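Major capsid protein (Human herpesvirus 1, PDB 1NO7) serves as the principal building block of the icosahedral herpesvirus capsid, its upper domain probably forming the outward-facing part of the capsomers. Local coordinates at residues A[102-107]-A[118-123]; A[123-128]-A[579-584]; A[50-55]-A[507-512]. All blocks are in the same frame, centred on the assembly; numbering follows the deposited sequence.

Contact 1: residues A[102-107]-A[118-123]; sequences GVADVE and PGEIQA
Gln122 reaches across to Gly102 and Val103 with its chain stretched out beyond CG. Its CG lies against Gly102 CA at 3.3 Å, where the glycine offers only backbone. With CG beside the backbone N and turned from the carbonyl carbon (chi1 -35°), the amide is carried along the 102-103 peptide. There Val103 N gives Gln122 OE1 a weak, bent bond of 3.3 Å with 133° at the hydrogen. Both this bond and the amide's orientation are doubtful: the modelled OE1 also faces the acceptor Val103 O, and the peptide link into Val103 is distorted.

The contact brings together the two ends of the connection between strands 98-100 and 122-124, which pair as a two-stranded antiparallel sheet; Gln122 bonds through its backbone with Phe100.

Glu120 takes a different line: its CG sits between backbone N and carbonyl carbon (chi1 83°), turned to pass Val103 O at 3.5 Å. The methyl of Ala104 lies between Glu120 CB and the Pro118 ring, but its exact placing is doubtful because it is modelled too close to the proline carbonyl. At the exposed end Asp105 crosses that ring at about a right angle, OD2 lying 4.1 Å from Pro118 CG.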
# COMPACT_ATOMS: atom_id res chain seq x y z
N GLY A 102 -4.76 -11.18 26.60
CA GLY A 102 -3.35 -10.95 26.31
C GLY A 102 -2.52 -12.22 26.25
O GLY A 102 -3.04 -13.31 26.02
N VAL A 103 -1.59 -12.11 26.13
CA VAL A 103 -0.36 -12.87 26.33
C VAL A 103 0.34 -12.43 27.62
O VAL A 103 0.41 -11.21 27.94
CB VAL A 103 0.60 -12.72 25.13
CG1 VAL A 103 1.92 -13.42 25.42
CG2 VAL A 103 -0.04 -13.28 23.87
N ALA A 104 0.69 -13.42 28.38
CA ALA A 104 1.37 -13.06 29.62
C ALA A 104 2.58 -12.38 30.26
O ALA A 104 2.44 -11.36 30.96
CB ALA A 104 0.79 -13.86 30.77
N ASP A 105 3.70 -13.00 29.91
CA ASP A 105 5.00 -12.57 30.31
C ASP A 105 5.81 -12.07 29.13
O ASP A 105 6.86 -11.49 29.57
CB ASP A 105 5.66 -13.74 31.02
CG ASP A 105 4.85 -14.15 32.24
OD1 ASP A 105 4.06 -13.31 32.73
OD2 ASP A 105 4.99 -15.30 32.70
N VAL A 106 5.63 -12.09 28.03
CA VAL A 106 6.30 -11.78 26.78
C VAL A 106 6.30 -10.27 26.53
O VAL A 106 5.33 -9.54 26.63
CB VAL A 106 5.67 -12.52 25.59
CG1 VAL A 106 6.31 -12.08 24.28
CG2 VAL A 106 5.78 -14.02 25.77
N GLU A 107 7.49 -9.78 26.04
CA GLU A 107 7.68 -8.39 25.63
C GLU A 107 7.20 -8.38 24.19
O GLU A 107 7.98 -8.62 23.27
CB GLU A 107 9.15 -8.00 25.68
CG GLU A 107 9.79 -8.10 27.05
CD GLU A 107 11.26 -7.74 27.01
OE1 GLU A 107 11.59 -6.61 26.60
OE2 GLU A 107 12.09 -8.60 27.39
N PRO A 118 0.25 -18.86 30.72
CA PRO A 118 -0.69 -18.03 31.49
C PRO A 118 -1.23 -16.87 30.68
O PRO A 118 -0.67 -15.77 30.71
CB PRO A 118 0.16 -17.56 32.67
CG PRO A 118 1.52 -17.44 32.06
CD PRO A 118 1.62 -18.72 31.25
N GLY A 119 -2.32 -17.11 29.96
CA GLY A 119 -2.91 -16.06 29.16
C GLY A 119 -3.56 -14.99 30.02
O GLY A 119 -4.66 -15.19 30.54
N GLU A 120 -2.88 -13.85 30.18
CA GLU A 120 -3.43 -12.76 30.98
C GLU A 120 -4.40 -11.96 30.10
O GLU A 120 -4.70 -12.35 28.97
CB GLU A 120 -2.33 -11.83 31.51
CG GLU A 120 -1.88 -10.78 30.52
CD GLU A 120 -1.11 -9.65 31.18
OE1 GLU A 120 -0.02 -9.91 31.74
OE2 GLU A 120 -1.61 -8.50 31.14
N ILE A 121 -4.86 -10.83 30.62
CA ILE A 121 -5.80 -10.00 29.88
C ILE A 121 -5.32 -8.56 29.78
O ILE A 121 -5.21 -7.85 30.77
CB ILE A 121 -7.19 -10.06 30.56
CG1 ILE A 121 -8.11 -9.00 29.96
CG2 ILE A 121 -7.03 -9.92 32.08
CD1 ILE A 121 -9.50 -9.08 30.51
N GLN A 122 -5.01 -8.15 28.55
CA GLN A 122 -4.51 -6.81 28.31
C GLN A 122 -5.55 -5.95 27.63
O GLN A 122 -6.61 -6.42 27.19
CB GLN A 122 -3.26 -6.87 27.44
CG GLN A 122 -2.38 -8.07 27.69
CD GLN A 122 -1.19 -8.10 26.75
OE1 GLN A 122 -0.44 -9.08 26.71
NE2 GLN A 122 -1.00 -7.02 26.00
N ALA A 123 -5.24 -4.66 27.54
CA ALA A 123 -6.12 -3.72 26.90
C ALA A 123 -5.29 -2.72 26.12
O ALA A 123 -4.24 -2.24 26.60
CB ALA A 123 -6.95 -3.01 27.93

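Contact 2: residues A[123-128]-A[579-584]; sequences ATWRVV and FKISPV
Ile581 is the residue to look at first: its side chain enters between the indole of Trp125 and the carbonyl of Val127. The methyl CG2 comes up at the edge of the indole, close to the ring plane, 3.1 Å from Trp125 NE1 and 3.3 Å from CZ2. The two side chains run alongside one another in opposite senses. Trp125 CG stands anti to the backbone N (chi1 178°), which swings the ring back under its own chain; Val127 CA then covers one face, centred 4.1 Å above the plane. Farther along the same edge, Ser582 N lies in the ring plane, 3.6 Å from CZ2. Phe97 meets the indole too, with the planes at about 55°.

A second close-packed place is where the backbones run roughly antiparallel. Val128 CA makes a C-H...O contact of 3.0 Å with Phe579 O, and Val128 CG1 lies beside the same oxygen. Phe579 is further tied by a backbone bond to Asn129.

Elsewhere the fit is slacker. Val127 and Lys580 lie side by side, their side chains meeting at CG1 and CD, 4.1 Å apart, and the lysine carries its ammonium on to a salt bridge with Asp465. Arg126 leads its guanidinium away to Pro95 O, Glu92 and Asp98. Trp125 and Ile581, less buried than the valines, mark the side nearer solvent. Just beyond them the chain turns into helix 583-593, and Ser582 is its N-cap, with OG accepting from Ala585 N.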
# COMPACT_ATOMS: atom_id res chain seq x y z
N ALA A 123 -5.24 -4.66 27.54
CA ALA A 123 -6.12 -3.72 26.90
C ALA A 123 -5.29 -2.72 26.12
O ALA A 123 -4.24 -2.24 26.60
CB ALA A 123 -6.95 -3.01 27.93
N THR A 124 -5.76 -2.41 24.92
CA THR A 124 -5.08 -1.49 24.03
C THR A 124 -6.00 -0.30 23.74
O THR A 124 -7.22 -0.43 23.73
CB THR A 124 -4.72 -2.18 22.71
OG1 THR A 124 -4.10 -1.25 21.83
CG2 THR A 124 -5.97 -2.71 22.03
N TRP A 125 -5.39 0.86 23.49
CA TRP A 125 -6.14 2.08 23.23
C TRP A 125 -6.66 2.29 21.81
O TRP A 125 -5.92 2.79 20.96
CB TRP A 125 -5.28 3.30 23.61
CG TRP A 125 -5.99 4.57 23.31
CD1 TRP A 125 -7.26 4.88 23.68
CD2 TRP A 125 -5.51 5.68 22.54
NE1 TRP A 125 -7.61 6.12 23.19
CE2 TRP A 125 -6.55 6.64 22.49
CE3 TRP A 125 -4.30 5.97 21.89
CZ2 TRP A 125 -6.43 7.86 21.81
CZ3 TRP A 125 -4.18 7.19 21.21
CH2 TRP A 125 -5.24 8.12 21.18
N ARG A 126 -7.91 1.93 21.52
CA ARG A 126 -8.46 2.17 20.17
C ARG A 126 -8.05 3.59 19.86
O ARG A 126 -8.36 4.50 20.63
CB ARG A 126 -9.98 2.09 20.19
CG ARG A 126 -10.50 0.70 20.40
CD ARG A 126 -11.95 0.72 20.81
NE ARG A 126 -12.47 -0.64 20.94
CZ ARG A 126 -13.60 -0.95 21.56
NH1 ARG A 126 -14.34 0.01 22.11
NH2 ARG A 126 -14.00 -2.21 21.62
N VAL A 127 -7.38 3.81 18.75
CA VAL A 127 -6.89 5.16 18.48
C VAL A 127 -7.86 6.06 17.74
O VAL A 127 -8.21 7.14 18.23
CB VAL A 127 -5.57 5.13 17.69
CG1 VAL A 127 -5.14 6.55 17.37
CG2 VAL A 127 -4.50 4.44 18.49
N VAL A 128 -8.24 5.66 16.55
CA VAL A 128 -9.18 6.49 15.82
C VAL A 128 -10.54 6.09 16.29
O VAL A 128 -10.71 4.98 16.80
CB VAL A 128 -9.13 6.25 14.31
CG1 VAL A 128 -8.04 7.10 13.68
CG2 VAL A 128 -8.88 4.75 14.06
N PHE A 579 -10.23 10.06 12.58
CA PHE A 579 -9.85 11.10 13.53
C PHE A 579 -9.45 10.44 14.81
O PHE A 579 -9.82 9.30 15.08
CB PHE A 579 -10.98 12.06 13.82
CG PHE A 579 -11.10 13.16 12.82
CD1 PHE A 579 -11.93 13.02 11.71
CD2 PHE A 579 -10.40 14.35 13.01
CE1 PHE A 579 -12.08 14.06 10.78
CE2 PHE A 579 -10.54 15.41 12.09
CZ PHE A 579 -11.38 15.26 10.98
N LYS A 580 -8.71 11.16 15.63
CA LYS A 580 -8.27 10.60 16.88
C LYS A 580 -9.41 10.49 17.89
O LYS A 580 -10.59 10.75 17.57
CB LYS A 580 -7.14 11.43 17.45
CG LYS A 580 -5.93 11.55 16.54
CD LYS A 580 -4.84 10.58 16.95
CE LYS A 580 -3.49 11.12 16.48
NZ LYS A 580 -2.37 10.28 16.98
N ILE A 581 -9.04 10.13 19.11
CA ILE A 581 -9.98 9.92 20.21
C ILE A 581 -9.51 10.54 21.52
O ILE A 581 -10.26 10.61 22.49
CB ILE A 581 -10.20 8.41 20.39
CG1 ILE A 581 -11.65 8.08 20.12
CG2 ILE A 581 -9.73 7.93 21.75
CD1 ILE A 581 -11.89 6.59 20.03
N SER A 582 -8.26 10.99 21.56
CA SER A 582 -7.71 11.62 22.75
C SER A 582 -8.58 12.83 23.10
O SER A 582 -9.30 13.37 22.23
CB SER A 582 -6.27 12.09 22.51
OG SER A 582 -6.23 13.33 21.81
N PRO A 583 -8.53 13.28 24.37
CA PRO A 583 -9.32 14.44 24.78
C PRO A 583 -9.13 15.63 23.82
O PRO A 583 -10.11 16.20 23.32
CB PRO A 583 -8.80 14.73 26.19
CG PRO A 583 -7.37 14.21 26.14
CD PRO A 583 -7.57 12.90 25.42
N VAL A 584 -7.87 15.97 23.55
CA VAL A 584 -7.57 17.08 22.64
C VAL A 584 -8.27 16.91 21.31
O VAL A 584 -8.88 17.84 20.78
CB VAL A 584 -6.09 17.17 22.31
CG1 VAL A 584 -5.78 18.53 21.74
CG2 VAL A 584 -5.27 16.86 23.55

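Contact 3: residues A[50-55]-A[507-512]; sequences DMQQLF and PLPVHA
The flat group here is the carboxamide of Gln52, which lies by Pro509, the two side chains crossing at about a right angle. Pro509 CD stands on one side of the amide plane, tilted well out of it, and lies 3.8 Å from Gln52 NE2. This is plain van der Waals contact between a polar nitrogen and a ring carbon. The bend of the glutamine at chi2 (-72°) folds the amide over toward the proline, while the CG behind it rests 3.6 Å from Pro507 O.

The arrangement sets one side of helix 48-56 against the loop that leaves strand 505-507, in a fold that mixes helices with short strands. Helix 517-521 completes this junction, its Val520 touching both Gln52 and Pro509. Toward strands 376-380 and 478-483, Leu508 bonds through its backbone to Thr377 and packs on Leu483.

Leu508 supplies the aliphatic half of the contact. With CG anti to the backbone N (chi1 -179°), its CD1 is brought up to the helix, 3.6 Å from Met51 CB and 3.7 Å from Gln52 N. Met51 and Leu508 cross obliquely: CB of the methionine makes the nearest touch, and farther along the chain CG and SD both lie 4.1 Å from Leu508 CD1.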
# COMPACT_ATOMS: atom_id res chain seq x y z
N ASP A 50 9.97 -14.67 2.20
CA ASP A 50 9.80 -15.95 2.88
C ASP A 50 8.85 -15.78 4.05
O ASP A 50 8.05 -16.66 4.36
CB ASP A 50 11.13 -16.48 3.39
CG ASP A 50 11.65 -17.62 2.57
OD1 ASP A 50 10.84 -18.52 2.24
OD2 ASP A 50 12.87 -17.63 2.26
N MET A 51 8.99 -14.63 4.71
CA MET A 51 8.19 -14.23 5.86
C MET A 51 6.82 -14.91 5.91
O MET A 51 6.57 -15.79 6.73
CB MET A 51 8.02 -12.72 5.80
CG MET A 51 7.51 -12.09 7.05
SD MET A 51 7.93 -10.35 6.93
CE MET A 51 9.76 -10.44 7.26
N GLN A 52 5.93 -14.48 5.03
CA GLN A 52 4.58 -15.01 4.93
C GLN A 52 4.47 -16.54 5.03
O GLN A 52 3.44 -17.06 5.48
CB GLN A 52 3.94 -14.56 3.61
CG GLN A 52 2.61 -13.84 3.75
CD GLN A 52 1.46 -14.75 4.13
OE1 GLN A 52 1.44 -15.95 3.80
NE2 GLN A 52 0.48 -14.18 4.83
N GLN A 53 5.49 -17.27 4.58
CA GLN A 53 5.45 -18.73 4.64
C GLN A 53 5.87 -19.23 6.01
O GLN A 53 5.22 -20.10 6.60
CB GLN A 53 6.36 -19.35 3.57
CG GLN A 53 5.57 -19.94 2.42
CD GLN A 53 4.33 -20.68 2.90
OE1 GLN A 53 4.41 -21.57 3.74
NE2 GLN A 53 3.17 -20.30 2.37
N LEU A 54 6.97 -18.67 6.51
CA LEU A 54 7.47 -19.02 7.82
C LEU A 54 6.30 -18.91 8.80
O LEU A 54 6.25 -19.62 9.81
CB LEU A 54 8.58 -18.03 8.19
CG LEU A 54 9.24 -18.13 9.56
CD1 LEU A 54 9.82 -19.53 9.73
CD2 LEU A 54 10.29 -17.04 9.68
N PHE A 55 5.37 -18.02 8.46
CA PHE A 55 4.15 -17.74 9.24
C PHE A 55 3.16 -18.91 9.21
O PHE A 55 2.95 -19.57 10.23
CB PHE A 55 3.52 -16.44 8.69
CG PHE A 55 2.15 -16.10 9.25
CD1 PHE A 55 1.71 -16.60 10.47
CD2 PHE A 55 1.32 -15.22 8.56
CE1 PHE A 55 0.46 -16.22 10.99
CE2 PHE A 55 0.08 -14.83 9.08
CZ PHE A 55 -0.35 -15.34 10.29
N PRO A 507 2.80 -12.57 -2.43
CA PRO A 507 1.82 -12.04 -1.47
C PRO A 507 2.44 -11.89 -0.10
O PRO A 507 3.15 -12.78 0.37
CB PRO A 507 0.73 -13.12 -1.47
CG PRO A 507 0.77 -13.64 -2.86
CD PRO A 507 2.27 -13.77 -3.11
N LEU A 508 2.15 -10.76 0.54
CA LEU A 508 2.68 -10.49 1.88
C LEU A 508 1.92 -9.29 2.45
O LEU A 508 2.43 -8.16 2.40
CB LEU A 508 4.17 -10.17 1.80
CG LEU A 508 4.83 -9.90 3.15
CD1 LEU A 508 5.72 -11.10 3.52
CD2 LEU A 508 5.68 -8.61 3.07
N PRO A 509 0.69 -9.52 2.99
CA PRO A 509 -0.15 -8.46 3.56
C PRO A 509 0.47 -7.78 4.77
O PRO A 509 0.88 -8.44 5.73
CB PRO A 509 -1.44 -9.21 3.94
CG PRO A 509 -1.42 -10.43 3.08
CD PRO A 509 0.02 -10.83 3.15
N VAL A 510 0.53 -6.44 4.73
CA VAL A 510 1.09 -5.68 5.84
C VAL A 510 -0.04 -5.26 6.78
O VAL A 510 0.22 -4.82 7.90
CB VAL A 510 1.78 -4.38 5.37
CG1 VAL A 510 3.03 -4.72 4.61
CG2 VAL A 510 0.84 -3.57 4.49
N HIS A 511 -1.28 -5.41 6.33
CA HIS A 511 -2.40 -4.98 7.15
C HIS A 511 -3.74 -5.58 6.71
O HIS A 511 -4.00 -5.76 5.51
CB HIS A 511 -2.45 -3.46 7.13
CG HIS A 511 -3.49 -2.88 8.01
ND1 HIS A 511 -4.82 -2.84 7.66
CD2 HIS A 511 -3.41 -2.34 9.25
CE1 HIS A 511 -5.52 -2.30 8.65
NE2 HIS A 511 -4.69 -1.99 9.62
N ALA A 512 -4.59 -5.89 7.69
CA ALA A 512 -5.90 -6.49 7.44
C ALA A 512 -6.58 -5.84 6.24
O ALA A 512 -7.23 -6.53 5.45
CB ALA A 512 -6.77 -6.35 8.68

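Contacts 1 and 2 follow one another along the chain. They share Ala123 and strand 122-124, yet their centres are 21 Å apart: 102-107 meets 118-123 where the chain returns to that strand, and the strand then leads into 123-128, which meets 579-584 near the C-terminal helix 583-593. Contact 3 joins helix 48-56 to residues 507-512 and lies deeper, about 14 Å from the centre of the chain, with nearest atoms about 13 Å from contact 1 and about 9 Å from contact 2. Contact 1 falls between its two segments in sequence, whereas contacts 2 and 3 alternate. N-terminal and C-terminal parts of the modelled chain therefore meet in the upper domain at two separate places, contacts 2 and 3.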